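Local coordinates for protein Nadp(h)-dependent ketose reductase (Bemisia argentifolii, PDB 1E3J) that probably uses NADP(H) to interconvert ketoses and polyols, reducing fructose to sorbitol, as a zinc-containing member of the alcohol dehydrogenase family, at residues D330-A335 with V345-R350. Residues are numbered along the deposited sequence; the frame is centred on the assembly and turned at random.
Sequences DAFEAA and VMISCR. With BO3 (boric acid), chain E.
In the beta-alpha-beta unit built from strand 319-324, helix 328-337 and strand 344-348, A331 of the helix packs on V345 and I347 of the last strand. A331 CB lies 3.7 Å from I347 CD1 and 3.9 Å from V345 CG1. I347 reaches it with an extended chain: CD1 is anti to CA (chi2 -179°). V345 straddles the helix surface with both methyls. With chi1 at 175°, V345 CG1 is anti to the backbone N and also lies 3.8 Å from A331 O. V345 CG2 meets A335 CB at 4.1 Å, and A334 CB more loosely at 4.3 Å. The side-chain contacts are apolar, and most of the touching residues are buried. Helix and strand run antiparallel, at 170°, as expected where the helix links two parallel strands, 319-324 and 344-348. Strand 344-348 also pairs antiparallel with strand 30-40, and the helix touches both neighbouring strands, A331 on F323 and A335 on I40. F332 CE1 touches I347 CD1 obliquely at 4.4 Å, and the F332 ring packs edge-to-face (T-shaped) with Y48. Beyond the strand, R350 extends to boric acid, whose pocket also includes R87, S144 and L145. R350 NH2 gives a weak hydrogen bond of 3.4 Å to O3 of the boric acid.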
loop_
_atom_site.group_PDB
_atom_site.type_symbol
_atom_site.label_atom_id
_atom_site.label_comp_id
_atom_site.label_asym_id
_atom_site.label_seq_id
_atom_site.Cartn_x
_atom_site.Cartn_y
_atom_site.Cartn_z
ATOM N N ASP A 330 -39.185 -0.152 25.488
ATOM C CA ASP A 330 -39.497 -1.507 25.059
ATOM C C ASP A 330 -38.457 -1.907 24.018
ATOM O O ASP A 330 -37.996 -3.044 24.005
ATOM C CB ASP A 330 -40.892 -1.566 24.430
ATOM N N ALA A 331 -38.086 -0.969 23.146
ATOM C CA ALA A 331 -37.101 -1.272 22.096
ATOM C C ALA A 331 -35.818 -1.709 22.758
ATOM O O ALA A 331 -35.294 -2.757 22.445
ATOM C CB ALA A 331 -36.861 -0.055 21.213
ATOM N N PHE A 332 -35.316 -0.925 23.700
ATOM C CA PHE A 332 -34.086 -1.314 24.383
ATOM C C PHE A 332 -34.231 -2.659 25.085
ATOM O O PHE A 332 -33.289 -3.457 25.121
ATOM C CB PHE A 332 -33.642 -0.242 25.395
ATOM C CG PHE A 332 -32.878 0.885 24.773
ATOM C CD1 PHE A 332 -33.476 1.705 23.817
ATOM C CD2 PHE A 332 -31.547 1.105 25.107
ATOM C CE1 PHE A 332 -32.755 2.736 23.194
ATOM C CE2 PHE A 332 -30.810 2.130 24.498
ATOM C CZ PHE A 332 -31.415 2.946 23.538
ATOM N N GLU A 333 -35.401 -2.935 25.649
ATOM C CA GLU A 333 -35.552 -4.227 26.321
ATOM C C GLU A 333 -35.405 -5.347 25.294
ATOM O O GLU A 333 -34.672 -6.321 25.518
ATOM C CB GLU A 333 -36.904 -4.319 27.026
ATOM C CG GLU A 333 -36.782 -4.514 28.528
ATOM C CD GLU A 333 -36.022 -5.789 28.902
ATOM O OE1 GLU A 333 -36.197 -6.832 28.221
ATOM O OE2 GLU A 333 -35.260 -5.750 29.900
ATOM N N ALA A 334 -36.079 -5.204 24.157
ATOM C CA ALA A 334 -35.965 -6.214 23.108
ATOM C C ALA A 334 -34.482 -6.358 22.722
ATOM O O ALA A 334 -34.009 -7.473 22.485
ATOM C CB ALA A 334 -36.801 -5.822 21.900
ATOM N N ALA A 335 -33.744 -5.244 22.681
ATOM C CA ALA A 335 -32.329 -5.307 22.328
ATOM C C ALA A 335 -31.513 -5.914 23.463
ATOM O O ALA A 335 -30.593 -6.680 23.232
ATOM C CB ALA A 335 -31.798 -3.916 21.992
ATOM N N VAL A 345 -32.944 -3.991 16.069
ATOM C CA VAL A 345 -34.132 -3.298 16.595
ATOM C C VAL A 345 -34.094 -1.859 16.082
ATOM O O VAL A 345 -33.114 -1.151 16.299
ATOM C CB VAL A 345 -34.134 -3.280 18.150
ATOM C CG1 VAL A 345 -35.288 -2.468 18.656
ATOM C CG2 VAL A 345 -34.194 -4.705 18.701
ATOM N N MET A 346 -35.177 -1.446 15.428
ATOM C CA MET A 346 -35.327 -0.140 14.811
ATOM C C MET A 346 -36.485 0.691 15.405
ATOM O O MET A 346 -37.606 0.193 15.616
ATOM C CB MET A 346 -35.558 -0.337 13.312
ATOM C CG MET A 346 -35.557 0.931 12.495
ATOM S SD MET A 346 -33.885 1.699 12.312
ATOM C CE MET A 346 -33.022 0.292 11.577
ATOM N N ILE A 347 -36.196 1.968 15.645
ATOM C CA ILE A 347 -37.129 2.915 16.202
ATOM C C ILE A 347 -37.447 3.998 15.192
ATOM O O ILE A 347 -36.544 4.694 14.750
ATOM C CB ILE A 347 -36.542 3.599 17.454
ATOM C CG1 ILE A 347 -36.070 2.527 18.432
ATOM C CG2 ILE A 347 -37.601 4.527 18.071
ATOM C CD1 ILE A 347 -35.488 3.060 19.753
ATOM N N SER A 348 -38.723 4.149 14.834
ATOM C CA SER A 348 -39.135 5.171 13.863
ATOM C C SER A 348 -39.528 6.435 14.610
ATOM O O SER A 348 -40.200 6.376 15.644
ATOM C CB SER A 348 -40.300 4.668 13.009
ATOM O OG SER A 348 -41.300 4.090 13.819
ATOM N N CYS A 349 -39.140 7.576 14.060
ATOM C CA CYS A 349 -39.358 8.860 14.691
ATOM C C CYS A 349 -40.389 9.822 14.155
ATOM O O CYS A 349 -40.679 10.805 14.815
ATOM C CB CYS A 349 -38.036 9.611 14.719
ATOM S SG CYS A 349 -36.789 8.868 15.736
ATOM N N ARG A 350 -40.925 9.614 12.968
ATOM C CA ARG A 350 -41.869 10.608 12.489
ATOM C C ARG A 350 -43.214 10.527 13.214
ATOM O O ARG A 350 -43.794 9.455 13.309
ATOM C CB ARG A 350 -42.025 10.477 10.979
ATOM C CG ARG A 350 -40.803 11.022 10.263
ATOM C CD ARG A 350 -40.703 10.545 8.818
ATOM N NE ARG A 350 -40.617 9.087 8.667
ATOM C CZ ARG A 350 -40.525 8.481 7.483
ATOM N NH1 ARG A 350 -40.502 9.216 6.373
ATOM N NH2 ARG A 350 -40.483 7.154 7.392
HETATM B B BO3 E . -39.239 6.619 3.221
HETATM O O1 BO3 E . -39.751 7.857 3.028
HETATM O O2 BO3 E . -38.643 5.970 2.217
HETATM O O3 BO3 E . -39.328 6.032 4.424
#